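Long-range contact in cytochrome c552 (Thermochromatium tepidum, PDB 5ZE8), which carries five covalently bound heme c groups and probably serves in low-potential electron transfer in a thermophilic purple sulfur photosynthetic bacterium: residues I304-T314 / D375-T383. Sequence-based numbering, arbitrary orientation.
Sequences IRNLQPHAMPT and DTRLQPHET. With HEC (heme c), chain F.
N306 meets the turn Q379-E382 with its carboxamide held flat between two backbone carbonyls, an instructive case of one buried side chain organising a loop that carries a heme ligand. With CG of N306 anti to the backbone N (chi1 179°), the amide reaches across the contact. N306 ND2 gives one N-H to Q379 O at 2.9 Å and the other to H310 O at 3.0 Å, both close to the amide plane. Q379 O is approached from above its carbonyl plane and takes E382 N, which closes the type II turn, on the opposite face. On the other branch, N306 OD1 accepts Q308 N in an Asx turn, while the backbone N of N306 bonds E382 O almost straight (170°).

Farther along, M312 and L378 form a single antiparallel hydrogen-bonded bridge, their side chains lying side by side; L378 CD1 also meets I304 CG2 at 3.8 Å, the two side chains crossing near a right angle. The bend of R377 at chi3 (-53°) lays one face of its guanidinium against A311 CB and sets R377 NH1 3.1 Å from P313 O. Side-on, its NE and NH2 grip the two carboxylate oxygens of D375, and E246 of helix 243-250 supplies a second salt bridge.

H310 NE2 binds the heme iron, with H260 as the other axial histidine, while H310 ND1 donates to A311 O at 2.9 Å. That bond lies near the ring plane, fixing the imidazole's rotation and probably raising its electron-donating character, which would tend to lower the potential of this heme, in keeping with the low-potential character of the protein.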
ATOM      1  N   ILE A 304      21.501   4.335   3.260  1.00 13.73           N
ATOM      2  CA  ILE A 304      20.131   3.735   3.240  1.00 14.77           C
ATOM      3  C   ILE A 304      19.884   3.288   1.787  1.00 13.56           C
ATOM      4  O   ILE A 304      19.701   4.140   0.932  1.00 15.17           O
ATOM      5  CB  ILE A 304      19.045   4.717   3.686  1.00 15.96           C
ATOM      6  CG1 ILE A 304      19.486   5.443   4.968  1.00 17.34           C
ATOM      7  CG2 ILE A 304      17.771   3.924   3.922  1.00 15.03           C
ATOM      8  CD1 ILE A 304      18.469   6.429   5.479  1.00 18.63           C
ATOM      9  N   ARG A 305      19.843   1.977   1.558  1.00 14.22           N
ATOM     10  CA  ARG A 305      19.501   1.456   0.224  1.00 13.75           C
ATOM     11  C   ARG A 305      18.033   0.994   0.190  1.00 12.69           C
ATOM     12  O   ARG A 305      17.596   0.166   1.013  1.00 13.01           O
ATOM     13  CB  ARG A 305      20.366   0.262  -0.107  1.00 14.78           C
ATOM     14  CG  ARG A 305      19.920  -0.499  -1.369  1.00 17.39           C
ATOM     15  CD  ARG A 305      20.949  -1.606  -1.772  1.00 19.67           C
ATOM     16  NE  ARG A 305      20.465  -2.387  -2.905  1.00 23.72           N
ATOM     17  CZ  ARG A 305      20.798  -3.658  -3.199  1.00 24.53           C
ATOM     18  NH1 ARG A 305      21.750  -4.295  -2.519  1.00 26.13           N
ATOM     19  NH2 ARG A 305      20.170  -4.285  -4.185  1.00 23.74           N
ATOM     20  N   ASN A 306      17.280   1.576  -0.745  1.00 12.69           N
ATOM     21  CA  ASN A 306      15.912   1.134  -1.038  1.00 13.15           C
ATOM     22  C   ASN A 306      16.025  -0.140  -1.883  1.00 13.57           C
ATOM     23  O   ASN A 306      16.537  -0.114  -3.000  1.00 15.43           O
ATOM     24  CB  ASN A 306      15.220   2.220  -1.824  1.00 11.64           C
ATOM     25  CG  ASN A 306      13.816   1.876  -2.205  1.00 11.49           C
ATOM     26  OD1 ASN A 306      13.286   0.899  -1.722  1.00 12.75           O
ATOM     27  ND2 ASN A 306      13.231   2.642  -3.133  1.00 11.98           N
ATOM     28  N   LEU A 307      15.489  -1.208  -1.347  1.00 12.76           N
ATOM     29  CA  LEU A 307      15.453  -2.512  -2.042  1.00 13.47           C
ATOM     30  C   LEU A 307      14.284  -2.614  -3.023  1.00 13.76           C
ATOM     31  O   LEU A 307      14.133  -3.698  -3.684  1.00 14.31           O
ATOM     32  CB  LEU A 307      15.344  -3.652  -1.025  1.00 15.28           C
ATOM     33  CG  LEU A 307      16.659  -3.840  -0.247  1.00 16.43           C
ATOM     34  CD1 LEU A 307      16.413  -4.707   0.986  1.00 18.87           C
ATOM     35  CD2 LEU A 307      17.847  -4.262  -1.135  1.00 15.73           C
ATOM     36  N   GLN A 308      13.416  -1.597  -3.137  1.00 12.79           N
ATOM     37  CA  GLN A 308      12.170  -1.684  -3.893  1.00 13.12           C
ATOM     38  C   GLN A 308      12.327  -1.054  -5.265  1.00 13.65           C
ATOM     39  O   GLN A 308      13.142  -0.106  -5.447  1.00 12.98           O
ATOM     40  CB  GLN A 308      11.090  -0.929  -3.092  1.00 12.55           C
ATOM     41  CG  GLN A 308      10.950  -1.441  -1.653  1.00 12.98           C
ATOM     42  CD  GLN A 308      10.439  -0.359  -0.715  1.00 15.47           C
ATOM     43  OE1 GLN A 308       9.484   0.409  -1.052  1.00 15.07           O
ATOM     44  NE2 GLN A 308      11.038  -0.285   0.437  1.00 16.48           N
ATOM     45  N   PRO A 309      11.499  -1.409  -6.253  1.00 13.27           N
ATOM     46  CA  PRO A 309      11.522  -0.857  -7.576  1.00 13.38           C
ATOM     47  C   PRO A 309      10.583   0.361  -7.713  1.00 14.37           C
ATOM     48  O   PRO A 309      10.415   0.906  -8.772  1.00 15.30           O
ATOM     49  CB  PRO A 309      10.977  -2.027  -8.403  1.00 14.67           C
ATOM     50  CG  PRO A 309      10.000  -2.716  -7.511  1.00 14.53           C
ATOM     51  CD  PRO A 309      10.653  -2.622  -6.157  1.00 13.85           C
ATOM     52  N   HIS A 310       9.850   0.671  -6.629  1.00 12.05           N
ATOM     53  CA  HIS A 310       9.065   1.889  -6.485  1.00 11.94           C
ATOM     54  C   HIS A 310       9.779   2.730  -5.434  1.00 12.91           C
ATOM     55  O   HIS A 310      10.714   2.267  -4.808  1.00 12.86           O
ATOM     56  CB  HIS A 310       7.595   1.595  -6.128  1.00 11.23           C
ATOM     57  CG  HIS A 310       7.388   0.546  -5.039  1.00 10.89           C
ATOM     58  ND1 HIS A 310       7.818   0.657  -3.715  1.00 10.84           N
ATOM     59  CD2 HIS A 310       6.736  -0.651  -5.105  1.00 10.17           C
ATOM     60  CE1 HIS A 310       7.439  -0.426  -3.049  1.00 11.02           C
ATOM     61  NE2 HIS A 310       6.772  -1.232  -3.874  1.00 10.19           N
ATOM     62  N   ALA A 311       9.319   3.961  -5.248  1.00 13.27           N
ATOM     63  CA  ALA A 311       9.857   4.753  -4.131  1.00 14.03           C
ATOM     64  C   ALA A 311       9.656   4.093  -2.763  1.00 13.94           C
ATOM     65  O   ALA A 311       8.845   3.151  -2.568  1.00 13.09           O
ATOM     66  CB  ALA A 311       9.258   6.150  -4.100  1.00 14.41           C
ATOM     67  N   MET A 312      10.432   4.583  -1.793  1.00 13.39           N
ATOM     68  CA  MET A 312      10.265   4.163  -0.445  1.00 12.34           C
ATOM     69  C   MET A 312      10.113   5.410   0.404  1.00 13.21           C
ATOM     70  O   MET A 312      11.095   6.123   0.555  1.00 13.19           O
ATOM     71  CB  MET A 312      11.422   3.325   0.069  1.00 14.19           C
ATOM     72  CG  MET A 312      11.424   3.020   1.548  1.00 14.37           C
ATOM     73  SD  MET A 312       9.918   2.376   2.244  1.00 14.32           S
ATOM     74  CE  MET A 312      10.367   2.026   3.972  1.00 15.45           C
ATOM     75  N   PRO A 313       8.934   5.713   0.938  1.00 12.26           N
ATOM     76  CA  PRO A 313       7.721   4.939   0.889  1.00 12.31           C
ATOM     77  C   PRO A 313       6.830   5.294  -0.283  1.00 12.52           C
ATOM     78  O   PRO A 313       6.490   6.485  -0.532  1.00 17.13           O
ATOM     79  CB  PRO A 313       7.041   5.312   2.221  1.00 11.80           C
ATOM     80  CG  PRO A 313       7.440   6.783   2.405  1.00 13.42           C
ATOM     81  CD  PRO A 313       8.811   6.861   1.868  1.00 12.95           C
ATOM     82  N   THR A 314       6.335   4.280  -0.972  1.00 12.42           N
ATOM     83  CA  THR A 314       5.390   4.497  -2.055  1.00 11.94           C
ATOM     84  C   THR A 314       3.949   4.593  -1.531  1.00 12.39           C
ATOM     85  O   THR A 314       3.665   4.329  -0.372  1.00 14.10           O
ATOM     86  CB  THR A 314       5.514   3.392  -3.119  1.00 12.50           C
ATOM     87  OG1 THR A 314       4.962   3.847  -4.365  1.00 13.79           O
ATOM     88  CG2 THR A 314       4.906   2.068  -2.664  1.00 12.25           C
ATOM     89  N   ASP A 375       9.985  16.186  -3.171  1.00 19.01           N
ATOM     90  CA  ASP A 375       9.923  14.747  -2.907  1.00 20.36           C
ATOM     91  C   ASP A 375      11.251  14.292  -2.500  1.00 16.08           C
ATOM     92  O   ASP A 375      12.196  14.149  -3.338  1.00 16.16           O
ATOM     93  CB  ASP A 375       9.535  13.975  -4.174  1.00 19.65           C
ATOM     94  CG  ASP A 375       9.300  12.516  -3.953  1.00 23.44           C
ATOM     95  OD1 ASP A 375       9.470  12.045  -2.841  1.00 19.23           O
ATOM     96  OD2 ASP A 375       8.996  11.791  -4.947  1.00 26.30           O
ATOM     97  N   THR A 376      11.368  13.991  -1.212  1.00 14.39           N
ATOM     98  CA  THR A 376      12.635  13.536  -0.656  1.00 13.94           C
ATOM     99  C   THR A 376      12.625  12.060  -0.317  1.00 14.21           C
ATOM    100  O   THR A 376      13.548  11.538   0.322  1.00 15.85           O
ATOM    101  CB  THR A 376      12.975  14.288   0.615  1.00 15.06           C
ATOM    102  OG1 THR A 376      11.984  14.149   1.584  1.00 14.56           O
ATOM    103  CG2 THR A 376      13.112  15.784   0.327  1.00 16.35           C
ATOM    104  N   ARG A 377      11.540  11.367  -0.759  1.00 13.24           N
ATOM    105  CA  ARG A 377      11.489   9.924  -0.530  1.00 13.84           C
ATOM    106  C   ARG A 377      12.674   9.235  -1.245  1.00 12.38           C
ATOM    107  O   ARG A 377      13.285   9.778  -2.154  1.00 14.74           O
ATOM    108  CB  ARG A 377      10.144   9.363  -1.006  1.00 13.88           C
ATOM    109  CG  ARG A 377       8.896   9.982  -0.332  1.00 13.93           C
ATOM    110  CD  ARG A 377       7.610   9.595  -1.000  1.00 15.10           C
ATOM    111  NE  ARG A 377       7.652   9.862  -2.407  1.00 15.74           N
ATOM    112  CZ  ARG A 377       7.108   9.136  -3.401  1.00 16.18           C
ATOM    113  NH1 ARG A 377       6.374   8.044  -3.187  1.00 18.58           N
ATOM    114  NH2 ARG A 377       7.301   9.502  -4.633  1.00 19.76           N
ATOM    115  N   LEU A 378      13.011   8.025  -0.803  1.00 12.66           N
ATOM    116  CA  LEU A 378      13.988   7.297  -1.523  1.00 14.57           C
ATOM    117  C   LEU A 378      13.402   6.904  -2.851  1.00 13.91           C
ATOM    118  O   LEU A 378      12.313   6.287  -2.890  1.00 15.90           O
ATOM    119  CB  LEU A 378      14.422   6.044  -0.770  1.00 15.40           C
ATOM    120  CG  LEU A 378      15.000   6.219   0.650  1.00 16.22           C
ATOM    121  CD1 LEU A 378      15.040   4.897   1.415  1.00 16.44           C
ATOM    122  CD2 LEU A 378      16.373   6.837   0.513  1.00 18.51           C
ATOM    123  N   GLN A 379      14.169   7.116  -3.912  1.00 14.04           N
ATOM    124  CA  GLN A 379      13.751   6.810  -5.238  1.00 14.97           C
ATOM    125  C   GLN A 379      13.932   5.346  -5.538  1.00 13.93           C
ATOM    126  O   GLN A 379      14.604   4.641  -4.789  1.00 14.87           O
ATOM    127  CB  GLN A 379      14.455   7.724  -6.244  1.00 17.22           C
ATOM    128  CG  GLN A 379      14.034   9.200  -6.046  1.00 20.20           C
ATOM    129  CD  GLN A 379      12.484   9.498  -6.162  1.00 24.11           C
ATOM    130  OE1 GLN A 379      11.863  10.175  -5.286  1.00 33.15           O
ATOM    131  NE2 GLN A 379      11.857   8.957  -7.188  1.00 28.76           N
ATOM    132  N   PRO A 380      13.278   4.865  -6.628  1.00 14.94           N
ATOM    133  CA  PRO A 380      13.426   3.410  -6.878  1.00 16.32           C
ATOM    134  C   PRO A 380      14.878   2.994  -6.874  1.00 13.73           C
ATOM    135  O   PRO A 380      15.692   3.633  -7.541  1.00 15.42           O
ATOM    136  CB  PRO A 380      12.836   3.267  -8.257  1.00 15.89           C
ATOM    137  CG  PRO A 380      11.819   4.316  -8.375  1.00 16.86           C
ATOM    138  CD  PRO A 380      12.390   5.485  -7.606  1.00 15.91           C
ATOM    139  N   HIS A 381      15.177   1.914  -6.136  1.00 14.39           N
ATOM    140  CA  HIS A 381      16.493   1.346  -5.951  1.00 15.93           C
ATOM    141  C   HIS A 381      17.625   2.312  -5.590  1.00 14.54           C
ATOM    142  O   HIS A 381      18.801   2.038  -5.820  1.00 17.09           O
ATOM    143  CB  HIS A 381      16.871   0.449  -7.156  1.00 18.12           C
ATOM    144  CG  HIS A 381      17.095   1.174  -8.433  1.00 22.71           C
ATOM    145  ND1 HIS A 381      16.142   1.233  -9.431  1.00 30.04           N
ATOM    146  CD2 HIS A 381      18.140   1.913  -8.872  1.00 28.17           C
ATOM    147  CE1 HIS A 381      16.586   1.989 -10.424  1.00 26.73           C
ATOM    148  NE2 HIS A 381      17.809   2.389 -10.127  1.00 32.75           N
ATOM    149  N   GLU A 382      17.274   3.457  -4.933  1.00 14.70           N
ATOM    150  CA  GLU A 382      18.244   4.442  -4.613  1.00 16.10           C
ATOM    151  C   GLU A 382      19.020   4.035  -3.356  1.00 17.11           C
ATOM    152  O   GLU A 382      18.435   3.505  -2.404  1.00 16.25           O
ATOM    153  CB  GLU A 382      17.573   5.780  -4.307  1.00 17.29           C
ATOM    154  CG  GLU A 382      18.565   6.889  -3.959  1.00 17.03           C
ATOM    155  CD  GLU A 382      17.938   8.215  -3.523  1.00 20.77           C
ATOM    156  OE1 GLU A 382      16.679   8.393  -3.446  1.00 17.69           O
ATOM    157  OE2 GLU A 382      18.792   9.130  -3.277  1.00 19.16           O
ATOM    158  N   THR A 383      20.354   4.320  -3.350  1.00 17.68           N
ATOM    159  CA  THR A 383      21.143   4.279  -2.147  1.00 17.83           C
ATOM    160  C   THR A 383      21.493   5.749  -1.824  1.00 18.27           C
ATOM    161  O   THR A 383      22.140   6.431  -2.638  1.00 21.34           O
ATOM    162  CB  THR A 383      22.397   3.391  -2.236  1.00 19.56           C
ATOM    163  OG1 THR A 383      22.032   2.050  -2.537  1.00 18.91           O
ATOM    164  CG2 THR A 383      23.196   3.586  -0.932  1.00 22.62           C
TER
HETATM  165 FE   HEC F 505       5.899  -3.018  -3.368  1.00 10.93          FE
HETATM  166  CHA HEC F 505       5.634  -1.856  -0.246  1.00 10.66           C
HETATM  167  CHB HEC F 505       2.781  -1.843  -4.143  1.00 11.64           C
HETATM  168  CHC HEC F 505       6.286  -4.035  -6.626  1.00 11.05           C
HETATM  169  CHD HEC F 505       8.787  -4.648  -2.506  1.00 11.41           C
HETATM  170  NA  HEC F 505       4.468  -2.022  -2.419  1.00  9.91           N
HETATM  171  C1A HEC F 505       4.584  -1.562  -1.091  1.00 10.29           C
HETATM  172  C2A HEC F 505       3.389  -0.860  -0.716  1.00 10.56           C
HETATM  173  C3A HEC F 505       2.597  -0.900  -1.834  1.00 12.11           C
HETATM  174  C4A HEC F 505       3.252  -1.602  -2.877  1.00 12.88           C
HETATM  175  CMA HEC F 505       1.217  -0.264  -2.023  1.00 12.59           C
HETATM  176  CAA HEC F 505       3.125  -0.139   0.628  1.00 11.24           C
HETATM  177  CBA HEC F 505       3.734   1.259   0.642  1.00 11.77           C
HETATM  178  CGA HEC F 505       3.512   2.041   1.911  1.00 13.30           C
HETATM  179  O1A HEC F 505       2.426   2.633   2.119  1.00 11.65           O
HETATM  180  O2A HEC F 505       4.457   2.058   2.759  1.00 13.72           O
HETATM  181  NB  HEC F 505       4.777  -2.975  -5.069  1.00 11.41           N
HETATM  182  C1B HEC F 505       3.498  -2.490  -5.118  1.00 11.33           C
HETATM  183  C2B HEC F 505       2.988  -2.627  -6.437  1.00 10.62           C
HETATM  184  C3B HEC F 505       3.963  -3.238  -7.222  1.00 11.81           C
HETATM  185  C4B HEC F 505       5.100  -3.426  -6.294  1.00 10.61           C
HETATM  186  CMB HEC F 505       1.625  -2.153  -6.959  1.00 11.16           C
HETATM  187  CAB HEC F 505       4.050  -3.520  -8.666  1.00 11.37           C
HETATM  188  CBB HEC F 505       3.843  -2.412  -9.502  1.00 11.71           C
HETATM  189  NC  HEC F 505       7.274  -4.121  -4.373  1.00 10.32           N
HETATM  190  C1C HEC F 505       7.243  -4.377  -5.708  1.00 11.71           C
HETATM  191  C2C HEC F 505       8.306  -5.297  -5.986  1.00 10.79           C
HETATM  192  C3C HEC F 505       9.018  -5.532  -4.841  1.00 11.88           C
HETATM  193  C4C HEC F 505       8.374  -4.730  -3.820  1.00 11.17           C
HETATM  194  CMC HEC F 505       8.549  -5.959  -7.341  1.00 12.22           C
HETATM  195  CAC HEC F 505      10.246  -6.382  -4.552  1.00 12.16           C
HETATM  196  CBC HEC F 505      11.381  -6.168  -5.361  1.00 14.14           C
HETATM  197  ND  HEC F 505       6.982  -3.140  -1.760  1.00 11.64           N
HETATM  198  C1D HEC F 505       8.108  -3.921  -1.525  1.00 11.87           C
HETATM  199  C2D HEC F 505       8.526  -3.867  -0.107  1.00 11.41           C
HETATM  200  C3D HEC F 505       7.678  -3.059   0.556  1.00 11.42           C
HETATM  201  C4D HEC F 505       6.734  -2.650  -0.526  1.00 10.50           C
HETATM  202  CMD HEC F 505       9.716  -4.557   0.448  1.00 12.47           C
HETATM  203  CAD HEC F 505       7.633  -2.675   2.004  1.00 11.54           C
HETATM  204  CBD HEC F 505       7.772  -1.183   2.195  1.00 12.30           C
HETATM  205  CGD HEC F 505       6.527  -0.436   2.647  1.00 12.21           C
HETATM  206  O1D HEC F 505       5.561  -1.033   3.116  1.00 14.70           O
HETATM  207  O2D HEC F 505       6.579   0.778   2.522  1.00 14.53           O